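Local atomic coordinates of haloacid dehalogenase-like hydrolase (Bacteroides thetaiotaomicron, PDB entry 4JB3), a protein that dephosphorylates D-ribitol 5-phosphate and D-ribitol 1-phosphate, also acts on 5-amino-6-(5-phospho-D-ribitylamino)uracil, and could thus serve riboflavin biosynthesis. Residues Lys42-Phe47 against Ala53-Arg58; Leu76-Phe81 against Asn133-Ser138; Gly104-Val109 against Met137-Ser142. All blocks are in the same frame, centred on the assembly; numbering follows the deposited sequence. Where two conformers were deposited one is given.

Overall arrangement
From the N terminus, the first loop to close is a short one: interaction 1 folds the turn 53-58 back on helix 40-50, among the helices that lie between strands 26-29 and 125-130. Interaction 2 opens at the start of helix 78-89 and closes on helix 134-140, which follows strand 125-130 of the parallel sheet. Interaction 3 opens inside that span, in the loop 104-109, yet closes slightly later, so the two loops overlap and share Met-137 and Ser-138. Helix 134-140 thus receives the helical insertion through interaction 2 and the returning linker through interaction 3, while Lys-42 joins interaction 1 to that linker.

Interaction 1 of 3, residues Lys42-Phe47 against Ala53-Arg58; sequences KAVQAF and ADADTR
Val-44 and Phe-47, one turn apart on helix 40-50, meet Ala-55 and Asp-56 of the turn that follows, a compact example of how a chain reversal is sealed by small aliphatic groups. The side chain of Asp-54 sets out away from the helix and is tied to its own segment. Arg-58 grips it side-on, with Arg-58 NE 2.8 Å from Asp-54 OD1 in a nearly straight bond (170°), while Arg-58 NH2 donates to Asp-54 OD2. That NE bond lies in the guanidinium plane but meets OD1 from above the carboxylate plane, so the two flat groups are not coplanar.

Ala-55 comes next, and here the backbones draw nearest, with 5.4 Å between Ala-55 CA and Val-44 CA. Its methyl points at the helix, CB standing 3.8 Å from Val-44 O and 4.0 Å from Phe-47 CB. Phe-47 gives only its beta carbon to this contact: with CG anti to the carbonyl carbon (chi1 -79°) the ring leads off to meet Trp-102 and Phe-68 edge-to-face.

At Asp-56 both methyls of Val-44 lie against the backbone. Val-44 CG1, anti to its own N (chi1 165°), comes within 3.8 Å of Asp-56 N, and Val-44 CG2 is equally 3.8 Å from Asp-56 CA. Replacing Val-44 with an alanine would probably open a gap over the Asp-56 backbone, where both methyls now lie, and take away one flank of the Ala-55 methyl. The Asp-56 carboxylate passes on to a salt bridge from OD1 to Arg-40, at the start of the same helix.

Between the two segments the chemistry is therefore van der Waals, with charge pairs set outside a small apolar patch: fit rather than direct polar bonding joins helix and turn here.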
# COMPACT_ATOMS: atom_id res chain seq x y z
N LYS A 42 5.65 3.45 -15.49
CA LYS A 42 4.65 4.49 -15.70
C LYS A 42 4.90 5.67 -14.75
O LYS A 42 4.74 6.83 -15.13
CB LYS A 42 3.24 3.93 -15.53
CG LYS A 42 2.15 4.90 -15.97
CD LYS A 42 0.88 4.17 -16.40
CE LYS A 42 0.07 3.69 -15.21
NZ LYS A 42 -0.36 4.83 -14.34
N ALA A 43 5.31 5.36 -13.52
CA ALA A 43 5.68 6.40 -12.55
C ALA A 43 6.88 7.21 -13.04
O ALA A 43 6.88 8.44 -12.96
CB ALA A 43 5.99 5.77 -11.20
N VAL A 44 7.90 6.51 -13.54
CA VAL A 44 9.08 7.18 -14.07
C VAL A 44 8.70 8.13 -15.19
O VAL A 44 9.12 9.29 -15.21
CB VAL A 44 10.12 6.16 -14.55
CG1 VAL A 44 11.18 6.80 -15.43
CG2 VAL A 44 10.76 5.46 -13.35
N GLN A 45 7.86 7.66 -16.12
CA GLN A 45 7.36 8.52 -17.20
C GLN A 45 6.61 9.74 -16.66
O GLN A 45 6.78 10.85 -17.18
CB GLN A 45 6.44 7.72 -18.13
CG GLN A 45 7.15 6.72 -19.02
CD GLN A 45 8.03 7.38 -20.07
OE1 GLN A 45 7.57 8.25 -20.82
NE2 GLN A 45 9.29 6.97 -20.12
N ALA A 46 5.78 9.53 -15.64
CA ALA A 46 4.96 10.61 -15.09
C ALA A 46 5.83 11.67 -14.44
O ALA A 46 5.55 12.87 -14.56
CB ALA A 46 3.95 10.06 -14.10
N PHE A 47 6.88 11.25 -13.74
CA PHE A 47 7.78 12.22 -13.13
C PHE A 47 8.70 12.90 -14.13
O PHE A 47 9.02 14.08 -13.98
CB PHE A 47 8.54 11.63 -11.94
CG PHE A 47 7.72 11.57 -10.68
CD1 PHE A 47 6.92 10.46 -10.41
CD2 PHE A 47 7.72 12.63 -9.78
CE1 PHE A 47 6.14 10.41 -9.25
CE2 PHE A 47 6.96 12.59 -8.62
CZ PHE A 47 6.16 11.48 -8.36
N ALA A 53 14.16 14.51 -15.04
CA ALA A 53 14.72 13.74 -16.14
C ALA A 53 15.42 12.46 -15.69
O ALA A 53 15.53 11.50 -16.47
CB ALA A 53 15.66 14.60 -16.96
N ASP A 54 15.89 12.43 -14.44
CA ASP A 54 16.60 11.26 -13.94
C ASP A 54 15.72 10.40 -13.03
O ASP A 54 16.24 9.66 -12.20
CB ASP A 54 17.90 11.65 -13.24
CG ASP A 54 17.68 12.59 -12.06
OD1 ASP A 54 16.52 12.98 -11.79
OD2 ASP A 54 18.69 12.95 -11.42
N ALA A 55 14.40 10.49 -13.21
CA ALA A 55 13.46 9.75 -12.38
C ALA A 55 13.72 8.24 -12.33
O ALA A 55 13.46 7.60 -11.32
CB ALA A 55 12.04 10.01 -12.83
N ASP A 56 14.24 7.68 -13.42
CA ASP A 56 14.47 6.23 -13.48
C ASP A 56 15.43 5.75 -12.40
O ASP A 56 15.33 4.60 -11.94
CB ASP A 56 15.00 5.84 -14.85
CG ASP A 56 15.10 4.34 -15.01
OD1 ASP A 56 14.10 3.65 -14.74
OD2 ASP A 56 16.18 3.85 -15.40
N THR A 57 16.36 6.62 -12.02
CA THR A 57 17.35 6.31 -10.98
C THR A 57 16.81 6.61 -9.57
O THR A 57 17.28 6.04 -8.58
CB THR A 57 18.68 7.07 -11.25
OG1 THR A 57 19.22 6.66 -12.51
CG2 THR A 57 19.70 6.78 -10.17
N ARG A 58 15.81 7.48 -9.49
CA ARG A 58 15.27 7.92 -8.20
C ARG A 58 14.16 7.03 -7.63
O ARG A 58 14.16 6.70 -6.45
CB ARG A 58 14.80 9.37 -8.28
CG ARG A 58 15.93 10.37 -8.50
CD ARG A 58 15.43 11.81 -8.55
NE ARG A 58 16.49 12.71 -8.99
CZ ARG A 58 17.31 13.37 -8.18
NH1 ARG A 58 17.20 13.25 -6.86
NH2 ARG A 58 18.25 14.16 -8.69

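Interaction 2 of 3, residues Leu76-Phe81 against Asn133-Ser138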
# COMPACT_ATOMS: atom_id res chain seq x y z
N LEU A 76 8.81 15.51 5.31
CA LEU A 76 8.41 16.60 4.44
C LEU A 76 6.90 16.55 4.29
O LEU A 76 6.33 15.48 4.06
CB LEU A 76 9.04 16.47 3.05
CG LEU A 76 10.53 16.77 2.87
CD1 LEU A 76 10.88 16.61 1.40
CD2 LEU A 76 10.88 18.16 3.37
N SER A 77 6.25 17.70 4.40
CA SER A 77 4.83 17.78 4.07
C SER A 77 4.65 17.69 2.57
O SER A 77 5.62 17.78 1.81
CB SER A 77 4.23 19.10 4.55
OG SER A 77 4.75 20.19 3.80
N ALA A 78 3.41 17.50 2.12
CA ALA A 78 3.13 17.47 0.69
C ALA A 78 3.63 18.74 0.01
O ALA A 78 4.24 18.68 -1.07
CB ALA A 78 1.64 17.28 0.44
N ASP A 79 3.39 19.89 0.63
CA ASP A 79 3.80 21.17 0.06
C ASP A 79 5.32 21.29 0.03
O ASP A 79 5.89 21.77 -0.96
CB ASP A 79 3.19 22.30 0.90
CG ASP A 79 3.23 23.65 0.21
OD1 ASP A 79 3.17 23.71 -1.04
OD2 ASP A 79 3.28 24.68 0.92
N GLU A 80 5.98 20.88 1.10
CA GLU A 80 7.45 20.94 1.15
C GLU A 80 8.07 20.04 0.09
O GLU A 80 9.05 20.40 -0.57
CB GLU A 80 7.95 20.56 2.54
CG GLU A 80 7.68 21.62 3.60
CD GLU A 80 8.09 21.17 4.99
OE1 GLU A 80 7.78 20.02 5.37
OE2 GLU A 80 8.72 21.97 5.71
N PHE A 81 7.49 18.86 -0.09
CA PHE A 81 7.96 17.95 -1.12
C PHE A 81 7.77 18.58 -2.51
O PHE A 81 8.66 18.52 -3.36
CB PHE A 81 7.22 16.62 -1.03
CG PHE A 81 7.47 15.71 -2.20
CD1 PHE A 81 8.56 14.84 -2.21
CD2 PHE A 81 6.62 15.72 -3.30
CE1 PHE A 81 8.80 14.01 -3.31
CE2 PHE A 81 6.84 14.89 -4.38
CZ PHE A 81 7.93 14.04 -4.39
N ASN A 133 1.74 8.31 0.93
CA ASN A 133 1.90 9.74 1.09
C ASN A 133 0.56 10.42 0.88
O ASN A 133 -0.38 9.79 0.37
CB ASN A 133 2.99 10.25 0.14
CG ASN A 133 2.64 10.06 -1.31
OD1 ASN A 133 1.74 10.73 -1.83
ND2 ASN A 133 3.34 9.16 -1.98
N PRO A 134 0.45 11.70 1.28
CA PRO A 134 -0.83 12.41 1.17
C PRO A 134 -1.36 12.55 -0.25
O PRO A 134 -2.58 12.64 -0.43
CB PRO A 134 -0.51 13.79 1.74
CG PRO A 134 0.62 13.55 2.69
CD PRO A 134 1.44 12.47 2.05
N PHE A 135 -0.48 12.58 -1.25
CA PHE A 135 -0.97 12.72 -2.62
C PHE A 135 -1.77 11.48 -3.00
O PHE A 135 -2.90 11.58 -3.52
CB PHE A 135 0.18 12.90 -3.61
CG PHE A 135 0.96 14.16 -3.40
CD1 PHE A 135 0.50 15.37 -3.92
CD2 PHE A 135 2.17 14.13 -2.73
CE1 PHE A 135 1.24 16.55 -3.73
CE2 PHE A 135 2.91 15.31 -2.54
CZ PHE A 135 2.44 16.52 -3.04
N VAL A 136 -1.18 10.32 -2.77
CA VAL A 136 -1.84 9.06 -3.10
C VAL A 136 -3.11 8.86 -2.27
O VAL A 136 -4.15 8.47 -2.79
CB VAL A 136 -0.87 7.89 -2.93
CG1 VAL A 136 -1.58 6.54 -3.17
CG2 VAL A 136 0.32 8.05 -3.87
N MET A 137 -3.01 9.14 -0.97
CA MET A 137 -4.15 8.94 -0.09
C MET A 137 -5.32 9.91 -0.32
O MET A 137 -6.47 9.58 -0.03
CB MET A 137 -3.70 8.92 1.38
CG MET A 137 -2.89 7.67 1.75
SD MET A 137 -3.81 6.11 1.55
CE MET A 137 -3.06 5.48 0.06
N SER A 138 -5.04 11.09 -0.86
CA SER A 138 -6.15 11.99 -1.17
C SER A 138 -7.07 11.38 -2.22
O SER A 138 -8.27 11.66 -2.24
CB SER A 138 -5.64 13.36 -1.62
OG SER A 138 -5.04 13.31 -2.89
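Ala-78 and Phe-135 carry most of the apolar contact, which illustrates how one ring can serve two neighbours on a facing helix. The far end of the Phe-135 ring reaches the methyl, CZ lying 3.7 Å from Ala-78 CB. Pro-134 adds a looser touch, its CB 4.3 Å from that same Ala-78 CB. The carbonyl of Ala-78 also arrives at the rim of the ring, near its plane, with Ala-78 O only 3.4 Å from Phe-135 CZ.

The aromatic pair is less regular. Phe-81 and Phe-135 cross obliquely, meeting at Phe-81 CD2 and Phe-135 CE2, 3.8 Å apart. Phe-81 brings its ring into place with CG anti to the backbone N (chi1 170°). Trp-102 of helix 95-103 meets both rings and lies nearly parallel to that of Phe-135.

In fold terms, the start of helix 78-89, within the helical insertion that forms the lid in this family, here abuts the start of core helix 134-140; the lid is closed in this structure.

Polar bonds stay within each segment and fix the two helix starts. Ser-77 and Glu-80 make a capping box: Glu-80 N gives to Ser-77 OG at 3.0 Å, and Ser-77 N in turn donates to the anti lone pair of Glu-80 OE1, 2.9 Å away. Asn-133 caps the other helix, OD1 accepting from Val-136 N at 3.1 Å, with the donor 40° above the carbonyl plane, and more weakly from Phe-135 N. Its ND2 is held by Glu-72, and Ser-138 OG bonds back to Phe-135 O.

Interaction 3 of 3, residues Gly104-Val109 against Met137-Ser142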
# COMPACT_ATOMS: atom_id res chain seq x y z
N GLY A 104 0.73 8.20 -11.23
CA GLY A 104 1.37 7.47 -12.31
C GLY A 104 1.89 6.11 -11.87
O GLY A 104 2.10 5.23 -12.71
N PHE A 105 2.08 5.93 -10.56
CA PHE A 105 2.52 4.64 -10.03
C PHE A 105 1.46 3.56 -10.18
O PHE A 105 1.77 2.37 -10.14
CB PHE A 105 2.82 4.74 -8.54
CG PHE A 105 4.26 5.02 -8.21
CD1 PHE A 105 5.20 4.00 -8.20
CD2 PHE A 105 4.66 6.30 -7.85
CE1 PHE A 105 6.53 4.26 -7.88
CE2 PHE A 105 5.99 6.57 -7.54
CZ PHE A 105 6.92 5.54 -7.55
N PHE A 106 0.20 3.96 -10.32
CA PHE A 106 -0.91 3.02 -10.14
C PHE A 106 -1.73 2.74 -11.37
O PHE A 106 -1.96 3.63 -12.19
CB PHE A 106 -1.83 3.52 -9.02
CG PHE A 106 -1.13 3.75 -7.72
CD1 PHE A 106 -0.89 2.69 -6.86
CD2 PHE A 106 -0.68 5.00 -7.36
CE1 PHE A 106 -0.23 2.89 -5.65
CE2 PHE A 106 -0.02 5.20 -6.16
CZ PHE A 106 0.21 4.14 -5.31
N ASN A 107 -2.19 1.50 -11.49
CA ASN A 107 -3.21 1.15 -12.48
C ASN A 107 -4.56 1.25 -11.79
O ASN A 107 -4.61 1.28 -10.57
CB ASN A 107 -3.00 -0.27 -13.01
CG ASN A 107 -1.74 -0.42 -13.82
OD1 ASN A 107 -1.30 0.51 -14.50
ND2 ASN A 107 -1.14 -1.61 -13.77
N GLU A 108 -5.66 1.30 -12.54
CA GLU A 108 -6.97 1.29 -11.89
C GLU A 108 -7.12 -0.01 -11.10
O GLU A 108 -6.55 -1.03 -11.47
CB GLU A 108 -8.10 1.43 -12.92
CG GLU A 108 -8.20 2.82 -13.55
CD GLU A 108 -8.74 3.89 -12.61
OE1 GLU A 108 -9.07 3.56 -11.45
OE2 GLU A 108 -8.82 5.06 -13.03
N VAL A 109 -7.85 0.05 -9.99
CA VAL A 109 -7.95 -1.11 -9.10
C VAL A 109 -8.78 -2.23 -9.73
O VAL A 109 -9.76 -1.97 -10.44
CB VAL A 109 -8.56 -0.73 -7.72
CG1 VAL A 109 -9.98 -0.24 -7.87
CG2 VAL A 109 -8.52 -1.90 -6.76
N MET A 137 -3.01 9.14 -0.97
CA MET A 137 -4.15 8.94 -0.09
C MET A 137 -5.32 9.91 -0.32
O MET A 137 -6.47 9.58 -0.03
CB MET A 137 -3.70 8.92 1.38
CG MET A 137 -2.89 7.67 1.75
SD MET A 137 -3.81 6.11 1.55
CE MET A 137 -3.06 5.48 0.06
N SER A 138 -5.04 11.09 -0.86
CA SER A 138 -6.15 11.99 -1.17
C SER A 138 -7.07 11.38 -2.22
O SER A 138 -8.27 11.66 -2.24
CB SER A 138 -5.64 13.36 -1.62
OG SER A 138 -5.04 13.31 -2.89
N TRP A 139 -6.51 10.53 -3.08
CA TRP A 139 -7.29 9.74 -4.03
C TRP A 139 -7.87 8.48 -3.40
O TRP A 139 -9.09 8.26 -3.44
CB TRP A 139 -6.41 9.36 -5.24
CG TRP A 139 -6.90 8.16 -6.00
CD1 TRP A 139 -8.06 8.05 -6.71
CD2 TRP A 139 -6.24 6.89 -6.12
NE1 TRP A 139 -8.16 6.79 -7.26
CE2 TRP A 139 -7.06 6.06 -6.91
CE3 TRP A 139 -5.03 6.38 -5.63
CZ2 TRP A 139 -6.71 4.74 -7.23
CZ3 TRP A 139 -4.68 5.07 -5.96
CH2 TRP A 139 -5.52 4.27 -6.74
N ALA A 140 -7.02 7.66 -2.77
CA ALA A 140 -7.48 6.36 -2.28
C ALA A 140 -8.52 6.49 -1.18
O ALA A 140 -9.48 5.72 -1.13
CB ALA A 140 -6.29 5.53 -1.81
N CYS A 141 -8.33 7.46 -0.30
CA CYS A 141 -9.25 7.65 0.83
C CYS A 141 -10.36 8.63 0.47
O CYS A 141 -10.66 9.56 1.21
CB CYS A 141 -8.49 8.10 2.07
SG CYS A 141 -7.42 6.80 2.71
N SER A 142 -10.98 8.39 -0.68
CA SER A 142 -12.05 9.25 -1.17
C SER A 142 -12.96 8.40 -2.03
O SER A 142 -12.59 7.29 -2.43
CB SER A 142 -11.47 10.38 -2.02
OG SER A 142 -11.22 9.93 -3.34
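Beside the active site, where the linker 104-109 leads from helix 95-103 to helix 111-120, Phe-106 meets Trp-139 of helix 134-140. The Phe-106 side chain lies about 4 Å from a bound glycerol at nearest atoms, and about 8 Å from both the bound sodium ion and the side chain of Asp-30, probably the nucleophile.

Only one corner of the indole does the touching. Trp-139 CZ3 comes over one face of the Phe-106 ring, offset toward its rim, and is 4.2 Å from Phe-106 CG. The planes are inclined at 44°, an oblique pairing in which the centroids of the Phe-106 ring and the Trp-139 six-membered ring stand 5.7 Å apart. Phe-105 CB covers the opposite face of Phe-106, which is thus held between its own neighbour and the tryptophan, while Val-136 CG1 packs against Phe-106 CE2 at 3.6 Å.

With CG anti to the backbone N (chi1 158°), the Trp-139 side chain extends toward the linker, and the six-membered ring leads. Phe-145 meets the indole edge-to-face, and Trp-139 NE1 makes a weak hydrogen bond to Glu-144 O. The end of the helix is tied down as well. Ser-142 OG bonds to Trp-139 O at 2.7 Å, and Cys-141, centre of an inverse gamma turn, still sends its N to Met-137 O at 2.8 Å.

On the linker side, Lys-42 holds the carbonyls of Gly-104 and Phe-106, fixing the stretch of backbone from which the ring projects. A linker returning from an inserted helical lid, lying against the core beside the probable nucleophile, is an arrangement characteristic of phosphatases of the haloacid dehalogenase superfamily with a helical cap inserted after the first strand.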